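PDB 2OIX: xanthomonas outer protein D from Xanthomonas euvesicatoria, which works as a type III secreted virulence effector that removes SUMO from proteins through a Ulp1-family cysteine protease domain, present here as an inactive mutant. Local coordinates for residues A[40-45]-A[112-117]; A[68-71]-A[75-78]; A[91-96]-A[102-107]; A[107-112]-A[117-122]. The protein carries 1 engineered substitution. One frame throughout, in Å; residues are numbered along the deposited sequence.

Interaction 1: residues A[40-45]-A[112-117]; sequences MLSSAD and AYHLGL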
loop_
_atom_site.group_PDB
_atom_site.type_symbol
_atom_site.label_atom_id
_atom_site.label_comp_id
_atom_site.label_asym_id
_atom_site.label_seq_id
_atom_site.Cartn_x
_atom_site.Cartn_y
_atom_site.Cartn_z
ATOM N N MET A 40 5.922 5.176 11.297
ATOM C CA MET A 40 6.410 4.848 12.621
ATOM C C MET A 40 7.362 3.641 12.722
ATOM O O MET A 40 8.087 3.517 13.710
ATOM C CB MET A 40 5.230 4.648 13.557
ATOM C CG MET A 40 4.634 5.939 14.121
ATOM S SD MET A 40 3.036 5.451 14.797
ATOM C CE MET A 40 3.572 4.220 16.022
ATOM N N LEU A 41 7.368 2.753 11.722
ATOM C CA LEU A 41 8.354 1.644 11.699
ATOM C C LEU A 41 9.793 2.185 11.823
ATOM O O LEU A 41 10.692 1.539 12.406
ATOM C CB LEU A 41 8.191 0.797 10.423
ATOM C CG LEU A 41 6.918 -0.048 10.209
ATOM C CD1 LEU A 41 6.856 -0.532 8.740
ATOM C CD2 LEU A 41 6.772 -1.232 11.176
ATOM N N SER A 42 10.005 3.385 11.289
ATOM C CA SER A 42 11.321 4.024 11.263
ATOM C C SER A 42 11.585 4.959 12.455
ATOM O O SER A 42 12.705 5.433 12.636
ATOM C CB SER A 42 11.479 4.795 9.952
ATOM O OG SER A 42 11.404 3.919 8.849
ATOM N N SER A 43 10.549 5.217 13.257
ATOM C CA SER A 43 10.605 6.174 14.376
ATOM C C SER A 43 11.819 5.948 15.279
ATOM O O SER A 43 12.332 4.824 15.366
ATOM C CB SER A 43 9.309 6.093 15.193
ATOM O OG SER A 43 9.412 6.763 16.451
ATOM N N ALA A 44 12.290 7.008 15.944
ATOM C CA ALA A 44 13.458 6.868 16.860
ATOM C C ALA A 44 13.049 6.412 18.257
ATOM O O ALA A 44 13.823 5.728 18.967
ATOM C CB ALA A 44 14.270 8.153 16.937
ATOM N N ASP A 45 11.833 6.802 18.636
ATOM C CA ASP A 45 11.140 6.312 19.819
ATOM C C ASP A 45 10.894 4.821 19.642
ATOM O O ASP A 45 10.086 4.408 18.822
ATOM C CB ASP A 45 9.807 7.051 20.014
ATOM C CG ASP A 45 9.014 6.547 21.236
ATOM O OD1 ASP A 45 9.296 5.439 21.774
ATOM O OD2 ASP A 45 8.094 7.269 21.670
ATOM N N ALA A 112 10.295 -2.162 4.540
ATOM C CA ALA A 112 10.566 -3.604 4.346
ATOM C C ALA A 112 11.558 -4.078 5.357
ATOM O O ALA A 112 11.363 -5.091 6.005
ATOM C CB ALA A 112 11.070 -3.891 2.934
ATOM N N TYR A 113 12.629 -3.323 5.525
ATOM C CA TYR A 113 13.643 -3.688 6.522
ATOM C C TYR A 113 13.061 -3.830 7.943
ATOM O O TYR A 113 13.317 -4.807 8.633
ATOM C CB TYR A 113 14.740 -2.634 6.547
ATOM C CG TYR A 113 15.743 -2.845 7.653
ATOM C CD1 TYR A 113 16.773 -3.769 7.512
ATOM C CD2 TYR A 113 15.686 -2.083 8.831
ATOM C CE1 TYR A 113 17.696 -3.961 8.522
ATOM C CE2 TYR A 113 16.608 -2.264 9.843
ATOM C CZ TYR A 113 17.604 -3.200 9.683
ATOM O OH TYR A 113 18.505 -3.374 10.694
ATOM N N HIS A 114 12.276 -2.840 8.371
ATOM C CA HIS A 114 11.675 -2.868 9.714
ATOM C C HIS A 114 10.523 -3.868 9.875
ATOM O O HIS A 114 10.084 -4.121 10.991
ATOM C CB HIS A 114 11.210 -1.475 10.119
ATOM C CG HIS A 114 12.331 -0.529 10.397
ATOM N ND1 HIS A 114 13.263 -0.754 11.384
ATOM C CD2 HIS A 114 12.648 0.660 9.838
ATOM C CE1 HIS A 114 14.129 0.245 11.400
ATOM N NE2 HIS A 114 13.780 1.111 10.466
ATOM N N LEU A 115 10.037 -4.413 8.763
ATOM C CA LEU A 115 9.054 -5.500 8.808
ATOM C C LEU A 115 9.720 -6.877 8.885
ATOM O O LEU A 115 9.027 -7.909 8.836
ATOM C CB LEU A 115 8.081 -5.426 7.610
ATOM C CG LEU A 115 7.010 -4.335 7.750
ATOM C CD1 LEU A 115 6.367 -4.111 6.400
ATOM C CD2 LEU A 115 5.951 -4.572 8.842
ATOM N N GLY A 116 11.052 -6.885 8.998
ATOM C CA GLY A 116 11.820 -8.101 8.906
ATOM C C GLY A 116 12.137 -8.684 7.536
ATOM O O GLY A 116 12.592 -9.843 7.448
ATOM N N LEU A 117 11.967 -7.903 6.475
ATOM C CA LEU A 117 12.139 -8.410 5.116
ATOM C C LEU A 117 13.519 -8.094 4.600
ATOM O O LEU A 117 14.228 -7.264 5.170
ATOM C CB LEU A 117 11.074 -7.824 4.159
ATOM C CG LEU A 117 9.625 -7.962 4.652
ATOM C CD1 LEU A 117 8.756 -7.490 3.539
ATOM C CD2 LEU A 117 9.304 -9.400 5.049
#
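His114, on the last turn of helix 102-114, lays its imidazole ring against Leu41 in the type I turn that runs from Met40 to Ser43; two residues after His114, Gly116, with positive phi, closes the helix in a Schellman motif. The contact is a worked example of a helix end docking on a turn through one flat side chain. From the backbone outward, CB of His114 first meets CB of Leu41 at 3.8 Å. At CG the ring begins, and the carbonyl O of Leu41 stands over its centre, 3.3 Å above the plane. With CG anti to its own carbonyl carbon (chi1 -70°), the ring is turned back toward the turn and presents its face to this oxygen. Farther out, CD2 of His114 lies 3.6 Å from OG of Ser42, an oblique approach, while NE2 reaches toward CA of the same serine at 3.9 Å. The opposite face of the imidazole carries CD2 of Tyr113, so the ring is sandwiched. An oxygen above an imidazole would probably be more favourable if the ring were protonated; here that oxygen is also gripped by NE2 of Gln49 from helix 46-57. Beside this oxygen-over-ring contact lies an apolar one, in which the side chains of Leu41 and Leu115 cross at about a right angle and CD1 of Leu41 touches CG of Leu115 at 3.9 Å.

Interaction 2: residues A[68-71]-A[75-78]; sequences PINQ and HWSL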
loop_
_atom_site.group_PDB
_atom_site.type_symbol
_atom_site.label_atom_id
_atom_site.label_comp_id
_atom_site.label_asym_id
_atom_site.label_seq_id
_atom_site.Cartn_x
_atom_site.Cartn_y
_atom_site.Cartn_z
ATOM N N PRO A 68 0.906 2.206 2.383
ATOM C CA PRO A 68 1.125 3.467 1.665
ATOM C C PRO A 68 2.427 4.070 2.238
ATOM O O PRO A 68 2.614 4.113 3.460
ATOM C CB PRO A 68 -0.107 4.298 2.000
ATOM C CG PRO A 68 -1.146 3.271 2.574
ATOM C CD PRO A 68 -0.232 2.295 3.322
ATOM N N ILE A 69 3.318 4.480 1.339
ATOM C CA ILE A 69 4.615 5.048 1.692
ATOM C C ILE A 69 4.548 6.575 1.459
ATOM O O ILE A 69 4.480 6.992 0.335
ATOM C CB ILE A 69 5.734 4.400 0.855
ATOM C CG1 ILE A 69 5.734 2.856 0.976
ATOM C CG2 ILE A 69 7.114 4.951 1.260
ATOM C CD1 ILE A 69 5.843 2.305 2.347
ATOM N N ASN A 70 4.566 7.368 2.528
ATOM C CA ASN A 70 4.480 8.815 2.473
ATOM C C ASN A 70 5.849 9.458 2.469
ATOM O O ASN A 70 6.604 9.289 3.404
ATOM C CB ASN A 70 3.681 9.338 3.690
ATOM C CG ASN A 70 3.276 10.772 3.553
ATOM O OD1 ASN A 70 3.396 11.381 2.481
ATOM N ND2 ASN A 70 2.734 11.318 4.623
ATOM N N GLN A 71 6.162 10.198 1.421
ATOM C CA GLN A 71 7.247 11.146 1.513
ATOM C C GLN A 71 6.568 12.479 1.867
ATOM O O GLN A 71 5.891 13.060 1.028
ATOM C CB GLN A 71 8.062 11.230 0.212
ATOM C CG GLN A 71 9.399 11.957 0.390
ATOM C CD GLN A 71 10.237 12.109 -0.903
ATOM O OE1 GLN A 71 11.068 13.007 -0.989
ATOM N NE2 GLN A 71 10.034 11.242 -1.873
ATOM N N HIS A 75 5.282 13.170 -1.839
ATOM C CA HIS A 75 4.978 12.081 -2.763
ATOM C C HIS A 75 4.375 10.889 -2.036
ATOM O O HIS A 75 4.570 10.763 -0.832
ATOM C CB HIS A 75 6.276 11.671 -3.484
ATOM C CG HIS A 75 6.087 10.679 -4.586
ATOM N ND1 HIS A 75 5.119 10.810 -5.554
ATOM C CD2 HIS A 75 6.770 9.546 -4.892
ATOM C CE1 HIS A 75 5.212 9.805 -6.404
ATOM N NE2 HIS A 75 6.209 9.025 -6.026
ATOM N N TRP A 76 3.605 10.066 -2.759
ATOM C CA TRP A 76 3.096 8.777 -2.254
ATOM C C TRP A 76 3.496 7.617 -3.185
ATOM O O TRP A 76 3.469 7.753 -4.403
ATOM C CB TRP A 76 1.580 8.724 -2.231
ATOM C CG TRP A 76 0.891 9.558 -1.175
ATOM C CD1 TRP A 76 0.304 10.773 -1.357
ATOM C CD2 TRP A 76 0.723 9.221 0.193
ATOM N NE1 TRP A 76 -0.230 11.243 -0.158
ATOM C CE2 TRP A 76 0.001 10.291 0.806
ATOM C CE3 TRP A 76 1.095 8.107 0.974
ATOM C CZ2 TRP A 76 -0.352 10.279 2.150
ATOM C CZ3 TRP A 76 0.740 8.107 2.344
ATOM C CH2 TRP A 76 0.032 9.184 2.904
ATOM N N SER A 77 3.757 6.449 -2.611
ATOM C CA SER A 77 3.846 5.244 -3.419
ATOM C C SER A 77 3.250 4.082 -2.580
ATOM O O SER A 77 2.786 4.283 -1.435
ATOM C CB SER A 77 5.279 4.987 -3.813
ATOM O OG SER A 77 6.015 4.764 -2.626
ATOM N N LEU A 78 3.273 2.885 -3.150
ATOM C CA LEU A 78 2.632 1.763 -2.541
ATOM C C LEU A 78 3.580 0.592 -2.433
ATOM O O LEU A 78 4.182 0.136 -3.454
ATOM C CB LEU A 78 1.457 1.326 -3.366
ATOM C CG LEU A 78 0.721 0.063 -2.897
ATOM C CD1 LEU A 78 0.171 0.251 -1.453
ATOM C CD2 LEU A 78 -0.384 -0.360 -3.914
#
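Residues Pro68 to Gln71 and His75 to Leu78 run antiparallel, 159° apart with axes 4.6 Å from each other, as the paired ends of a beta hairpin in which Ile69-Ser77 and Gln71-His75 are the hydrogen-bonded pairs. The straightest link is Ile69 N to Ser77 O, 2.8 Å at 176°. On the face bearing Pro68, Asn70, Trp76 and Leu78, the indole of Trp76 folds across the neighbouring strand: CB of Asn70 sits over the ring face, 3.5 Å from CZ3 of Trp76, and the amide beyond it stacks nearly parallel to the ring. CB of Pro68 reaches the same CZ3 of Trp76 at 3.9 Å. The ring N-H is spent on Leu5 O. On the other face OG of Ser77 lies 3.5 Å from CB of Ile69, and is bonded to Gln104 and His93. His75 bonds Asp95 through NE2 and touches Ala136, the engineered alanine in place of cysteine; the three positions are consistent with the His-Asp-Cys triad of Ulp1-like proteases. Helices 7-20 and 136-153 pack on the tryptophan side of the hairpin, helix 102-114 on the Ile69 and Gln71 side, while strand 90-94 continues the sheet beyond strand 75-82.

Interaction 3: residues A[91-96]-A[102-107]; sequences AYHYDS and PQQRYL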
loop_
_atom_site.group_PDB
_atom_site.type_symbol
_atom_site.label_atom_id
_atom_site.label_comp_id
_atom_site.label_asym_id
_atom_site.label_seq_id
_atom_site.Cartn_x
_atom_site.Cartn_y
_atom_site.Cartn_z
ATOM N N ALA A 91 7.364 -9.023 -2.010
ATOM C CA ALA A 91 7.111 -7.597 -1.751
ATOM C C ALA A 91 7.228 -6.836 -3.069
ATOM O O ALA A 91 8.111 -7.162 -3.915
ATOM C CB ALA A 91 8.123 -7.103 -0.686
ATOM N N TYR A 92 6.312 -5.873 -3.301
ATOM C CA TYR A 92 6.152 -5.198 -4.562
ATOM C C TYR A 92 6.032 -3.700 -4.301
ATOM O O TYR A 92 5.217 -3.276 -3.466
ATOM C CB TYR A 92 4.843 -5.618 -5.243
ATOM C CG TYR A 92 4.722 -7.139 -5.372
ATOM C CD1 TYR A 92 5.244 -7.816 -6.510
ATOM C CD2 TYR A 92 4.065 -7.897 -4.381
ATOM C CE1 TYR A 92 5.142 -9.247 -6.623
ATOM C CE2 TYR A 92 3.955 -9.353 -4.495
ATOM C CZ TYR A 92 4.522 -9.975 -5.611
ATOM O OH TYR A 92 4.398 -11.301 -5.765
ATOM N N HIS A 93 6.875 -2.916 -4.961
ATOM C CA HIS A 93 6.795 -1.451 -4.848
ATOM C C HIS A 93 6.337 -0.775 -6.134
ATOM O O HIS A 93 6.931 -1.002 -7.208
ATOM C CB HIS A 93 8.164 -0.907 -4.351
ATOM C CG HIS A 93 8.148 0.572 -4.069
ATOM N ND1 HIS A 93 9.053 1.451 -4.625
ATOM C CD2 HIS A 93 7.340 1.321 -3.275
ATOM C CE1 HIS A 93 8.783 2.683 -4.223
ATOM N NE2 HIS A 93 7.737 2.635 -3.415
ATOM N N TYR A 94 5.289 0.053 -6.030
ATOM C CA TYR A 94 4.681 0.779 -7.158
ATOM C C TYR A 94 4.870 2.278 -6.917
ATOM O O TYR A 94 4.410 2.831 -5.901
ATOM C CB TYR A 94 3.192 0.455 -7.311
ATOM C CG TYR A 94 2.840 -1.062 -7.375
ATOM C CD1 TYR A 94 2.716 -1.693 -8.604
ATOM C CD2 TYR A 94 2.550 -1.802 -6.229
ATOM C CE1 TYR A 94 2.367 -3.040 -8.721
ATOM C CE2 TYR A 94 2.195 -3.184 -6.307
ATOM C CZ TYR A 94 2.090 -3.785 -7.586
ATOM O OH TYR A 94 1.750 -5.109 -7.716
ATOM N N ASP A 95 5.604 2.896 -7.823
ATOM C CA ASP A 95 5.833 4.342 -7.769
ATOM C C ASP A 95 5.429 4.978 -9.091
ATOM O O ASP A 95 5.926 4.599 -10.147
ATOM C CB ASP A 95 7.313 4.586 -7.431
ATOM C CG ASP A 95 7.646 6.075 -7.234
ATOM O OD1 ASP A 95 8.738 6.368 -6.702
ATOM O OD2 ASP A 95 6.854 6.962 -7.628
ATOM N N SER A 96 4.532 5.954 -9.050
ATOM C CA SER A 96 3.973 6.455 -10.233
ATOM C C SER A 96 4.779 7.647 -10.766
ATOM O O SER A 96 4.421 8.255 -11.822
ATOM C CB SER A 96 2.553 6.864 -9.908
ATOM O OG SER A 96 2.531 7.872 -8.911
ATOM N N PRO A 102 15.725 8.947 -5.329
ATOM C CA PRO A 102 16.167 7.828 -4.449
ATOM C C PRO A 102 15.433 7.802 -3.121
ATOM O O PRO A 102 15.317 6.733 -2.509
ATOM C CB PRO A 102 17.674 8.066 -4.237
ATOM C CG PRO A 102 17.937 9.489 -4.722
ATOM C CD PRO A 102 16.785 9.936 -5.579
ATOM N N GLN A 103 14.864 8.932 -2.695
ATOM C CA GLN A 103 14.216 8.929 -1.381
ATOM C C GLN A 103 13.036 7.957 -1.293
ATOM O O GLN A 103 12.921 7.232 -0.306
ATOM C CB GLN A 103 13.848 10.324 -0.816
ATOM C CG GLN A 103 13.598 10.215 0.731
ATOM C CD GLN A 103 13.263 11.504 1.466
ATOM O OE1 GLN A 103 13.711 12.595 1.093
ATOM N NE2 GLN A 103 12.450 11.382 2.532
ATOM N N GLN A 104 12.199 7.915 -2.321
ATOM C CA GLN A 104 10.959 7.103 -2.252
ATOM C C GLN A 104 11.215 5.601 -2.062
ATOM O O GLN A 104 10.627 4.962 -1.169
ATOM C CB GLN A 104 10.081 7.364 -3.495
ATOM C CG GLN A 104 8.630 6.881 -3.258
ATOM C CD GLN A 104 7.823 7.800 -2.306
ATOM O OE1 GLN A 104 8.226 8.911 -2.018
ATOM N NE2 GLN A 104 6.661 7.344 -1.884
ATOM N N ARG A 105 12.122 5.038 -2.870
ATOM C CA ARG A 105 12.427 3.629 -2.728
ATOM C C ARG A 105 13.158 3.365 -1.405
ATOM O O ARG A 105 12.945 2.333 -0.798
ATOM C CB ARG A 105 13.226 3.113 -3.923
ATOM C CG ARG A 105 13.666 1.680 -3.810
ATOM C CD ARG A 105 12.535 0.651 -3.738
ATOM N NE ARG A 105 13.115 -0.643 -3.376
ATOM C CZ ARG A 105 13.268 -1.683 -4.197
ATOM N NH1 ARG A 105 12.841 -1.649 -5.457
ATOM N NH2 ARG A 105 13.836 -2.774 -3.736
ATOM N N TYR A 106 13.974 4.319 -0.954
ATOM C CA TYR A 106 14.577 4.254 0.376
ATOM C C TYR A 106 13.533 4.085 1.494
ATOM O O TYR A 106 13.673 3.224 2.356
ATOM C CB TYR A 106 15.428 5.496 0.615
ATOM C CG TYR A 106 15.995 5.573 2.010
ATOM C CD1 TYR A 106 16.954 4.654 2.438
ATOM C CD2 TYR A 106 15.585 6.571 2.890
ATOM C CE1 TYR A 106 17.503 4.715 3.717
ATOM C CE2 TYR A 106 16.128 6.644 4.183
ATOM C CZ TYR A 106 17.075 5.701 4.579
ATOM O OH TYR A 106 17.621 5.776 5.839
ATOM N N LEU A 107 12.503 4.926 1.478
ATOM C CA LEU A 107 11.408 4.842 2.445
ATOM C C LEU A 107 10.748 3.451 2.358
ATOM O O LEU A 107 10.558 2.832 3.388
ATOM C CB LEU A 107 10.368 5.961 2.206
ATOM C CG LEU A 107 10.833 7.410 2.454
ATOM C CD1 LEU A 107 9.768 8.424 2.037
ATOM C CD2 LEU A 107 11.166 7.569 3.934
#
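Asp95 and Gln104 make the close-packed end of this contact, where OD1 of the aspartate rests against the aliphatic part of the glutamine, 3.5 Å from CG of Gln104. Both side chains are buried. The carboxylate and amide planes stand 59° apart and do not bond to one another; each has polar partners of its own. Besides its bond to His75, OD2 of Asp95 accepts from the backbone N of Met97, and the amide of Gln104, tied to Ser77 through NE2, receives NE2 of Gln71 at OE1. A bend at chi2 (74°) swings the glutamine amide away from Asp95 toward those strand residues, so it is the methylenes that face the acid. Strand 90-94, helix 102-114 and strand 123-125 form a beta-alpha-beta crossover, with the two strands parallel neighbours in the sheet, and here the first turn of the helix comes down on the end of the first strand. Toward the partly exposed side the fit relaxes. The imidazole of His93, whose NE2 is bonded to Ser77, and the chain of Arg105 slide past each other in opposite directions; CD of Arg105 comes to 3.7 Å from ND1 of His93, and CE1 of His93 lies 4.1 Å from CA of Arg105. Ring and guanidinium planes are 73° apart, so the two are not stacked in parallel. The arginine's charged end is instead carried beyond the ring: NE of Arg105 is 4.7 Å from ND1 of His93 and pairs with Asp109, and NH1 forms a salt bridge with Glu124.

Interaction 4: residues A[107-112]-A[117-122]; sequences LADMAA and LDYQQT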
loop_
_atom_site.group_PDB
_atom_site.type_symbol
_atom_site.label_atom_id
_atom_site.label_comp_id
_atom_site.label_asym_id
_atom_site.label_seq_id
_atom_site.Cartn_x
_atom_site.Cartn_y
_atom_site.Cartn_z
ATOM N N LEU A 107 12.503 4.926 1.478
ATOM C CA LEU A 107 11.408 4.842 2.445
ATOM C C LEU A 107 10.748 3.451 2.358
ATOM O O LEU A 107 10.558 2.832 3.388
ATOM C CB LEU A 107 10.368 5.961 2.206
ATOM C CG LEU A 107 10.833 7.410 2.454
ATOM C CD1 LEU A 107 9.768 8.424 2.037
ATOM C CD2 LEU A 107 11.166 7.569 3.934
ATOM N N ALA A 108 10.421 2.969 1.146
ATOM C CA ALA A 108 9.886 1.578 0.980
ATOM C C ALA A 108 10.842 0.477 1.529
ATOM O O ALA A 108 10.406 -0.534 2.112
ATOM C CB ALA A 108 9.552 1.306 -0.491
ATOM N N ASP A 109 12.145 0.694 1.340
ATOM C CA ASP A 109 13.143 -0.264 1.743
ATOM C C ASP A 109 13.288 -0.284 3.249
ATOM O O ASP A 109 13.476 -1.339 3.848
ATOM C CB ASP A 109 14.492 0.054 1.093
ATOM C CG ASP A 109 14.548 -0.392 -0.353
ATOM O OD1 ASP A 109 13.642 -1.146 -0.779
ATOM O OD2 ASP A 109 15.498 0.006 -1.059
ATOM N N MET A 110 13.181 0.889 3.858
ATOM C CA MET A 110 13.249 0.973 5.331
ATOM C C MET A 110 12.023 0.297 5.926
ATOM O O MET A 110 12.151 -0.449 6.882
ATOM C CB MET A 110 13.266 2.427 5.799
ATOM C CG MET A 110 14.604 3.165 5.553
ATOM S SD MET A 110 16.063 2.236 6.097
ATOM C CE MET A 110 15.844 2.137 7.885
ATOM N N ALA A 111 10.847 0.535 5.336
ATOM C CA ALA A 111 9.624 -0.144 5.762
ATOM C C ALA A 111 9.818 -1.668 5.689
ATOM O O ALA A 111 9.573 -2.367 6.684
ATOM C CB ALA A 111 8.393 0.299 4.930
ATOM N N ALA A 112 10.295 -2.162 4.540
ATOM C CA ALA A 112 10.566 -3.604 4.346
ATOM C C ALA A 112 11.558 -4.078 5.357
ATOM O O ALA A 112 11.363 -5.091 6.005
ATOM C CB ALA A 112 11.070 -3.891 2.934
ATOM N N LEU A 117 11.967 -7.903 6.475
ATOM C CA LEU A 117 12.139 -8.410 5.116
ATOM C C LEU A 117 13.519 -8.094 4.600
ATOM O O LEU A 117 14.228 -7.264 5.170
ATOM C CB LEU A 117 11.074 -7.824 4.159
ATOM C CG LEU A 117 9.625 -7.962 4.652
ATOM C CD1 LEU A 117 8.756 -7.490 3.539
ATOM C CD2 LEU A 117 9.304 -9.400 5.049
ATOM N N ASP A 118 13.930 -8.816 3.564
ATOM C CA ASP A 118 15.154 -8.504 2.854
ATOM C C ASP A 118 14.756 -7.488 1.788
ATOM O O ASP A 118 14.139 -7.851 0.803
ATOM C CB ASP A 118 15.706 -9.752 2.171
ATOM C CG ASP A 118 16.939 -9.449 1.328
ATOM O OD1 ASP A 118 17.311 -8.247 1.225
ATOM O OD2 ASP A 118 17.536 -10.406 0.772
ATOM N N TYR A 119 15.139 -6.236 1.978
ATOM C CA TYR A 119 14.707 -5.155 1.083
ATOM C C TYR A 119 15.168 -5.373 -0.360
ATOM O O TYR A 119 14.550 -4.877 -1.298
ATOM C CB TYR A 119 15.157 -3.775 1.626
ATOM C CG TYR A 119 16.614 -3.484 1.382
ATOM C CD1 TYR A 119 17.040 -2.878 0.189
ATOM C CD2 TYR A 119 17.588 -3.877 2.315
ATOM C CE1 TYR A 119 18.425 -2.647 -0.057
ATOM C CE2 TYR A 119 18.951 -3.643 2.082
ATOM C CZ TYR A 119 19.355 -3.040 0.901
ATOM O OH TYR A 119 20.700 -2.842 0.713
ATOM N N GLN A 120 16.242 -6.135 -0.535
ATOM C CA GLN A 120 16.773 -6.388 -1.859
ATOM C C GLN A 120 15.829 -7.266 -2.671
ATOM O O GLN A 120 15.891 -7.247 -3.899
ATOM C CB GLN A 120 18.155 -7.010 -1.778
ATOM C CG GLN A 120 19.178 -6.033 -1.300
ATOM C CD GLN A 120 20.583 -6.511 -1.557
ATOM O OE1 GLN A 120 21.357 -6.757 -0.624
ATOM N NE2 GLN A 120 20.921 -6.662 -2.831
ATOM N N GLN A 121 14.946 -7.993 -1.988
ATOM C CA GLN A 121 13.947 -8.826 -2.671
ATOM C C GLN A 121 12.720 -8.091 -3.206
ATOM O O GLN A 121 11.962 -8.690 -3.979
ATOM C CB GLN A 121 13.466 -9.987 -1.795
ATOM C CG GLN A 121 14.536 -11.027 -1.450
ATOM C CD GLN A 121 15.457 -11.381 -2.594
ATOM O OE1 GLN A 121 16.675 -11.276 -2.466
ATOM N NE2 GLN A 121 14.896 -11.827 -3.710
ATOM N N THR A 122 12.506 -6.832 -2.811
ATOM C CA THR A 122 11.306 -6.082 -3.254
ATOM C C THR A 122 11.349 -5.767 -4.755
ATOM O O THR A 122 12.350 -5.207 -5.259
ATOM C CB THR A 122 11.122 -4.742 -2.453
ATOM O OG1 THR A 122 11.063 -5.018 -1.039
ATOM C CG2 THR A 122 9.907 -3.968 -2.929
HETATM O O HOH W 1 11.346 -2.534 -0.126
#
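Tyr119 and Asp109 bring two flat groups together, the phenol ring and the carboxylate inclined 50° to each other, with OD2 of Asp109 approaching CD1 of Tyr119 obliquely at 3.5 Å. One face of the ring carries CG of Gln120, 3.6 Å above the plane toward the rim. CG of Tyr119 sits between its own N and carbonyl carbon (chi1 78°), which sets the ring beside the helix. The other carboxylate oxygen has a firmer hold: OD1 of Asp109, already paired with Arg105, accepts from a water at 2.8 Å. That water is 2.7 Å from OG1 of Thr122 and gives a weak bond to Ala108 O, so it bridges helix and loop. CB of Ala112 touches CB of Tyr119 loosely, at 4.3 Å, and lies 4.1 Å from OG1 of Thr122. The loop is shaped by an Asx turn, in which Gln120 N bonds OD1 of Asp118 from above the carboxylate plane, leading into the 3-10 segment 119-121. Residues 117-122 are the return from helix 102-114 to strand 123-125 in the beta-alpha-beta crossover: the helix leans on strand 90-94 through Ala108 and on strand 64-71 through Leu107 and Ala111, while Thr122 meets Leu79, Ala91 and His93 just before strand 123-125 begins.

Burial and chemistry change together along this domain. Interaction 2 lies deepest, its centre about 8 Å from the centre of the chain, and is the one of the four built on paired strands. Interaction 3 is also buried; its polar side chains join those of interaction 2, His75-Asp95 linking neighbouring strands and Ser77-Gln104 tying the sheet to helix 102-114. Interactions 1 and 4 are only partly buried and rely on a carbonyl oxygen over a ring, a bridging water and small apolar touches. Helix 102-114 serves interactions 3, 4 and 1 in turn: its first part meets strand 90-94, its middle the returning loop, its end the turn before helix 46-57. Interactions 3 and 4 share Leu107 and touch where Ala108 packs on His93.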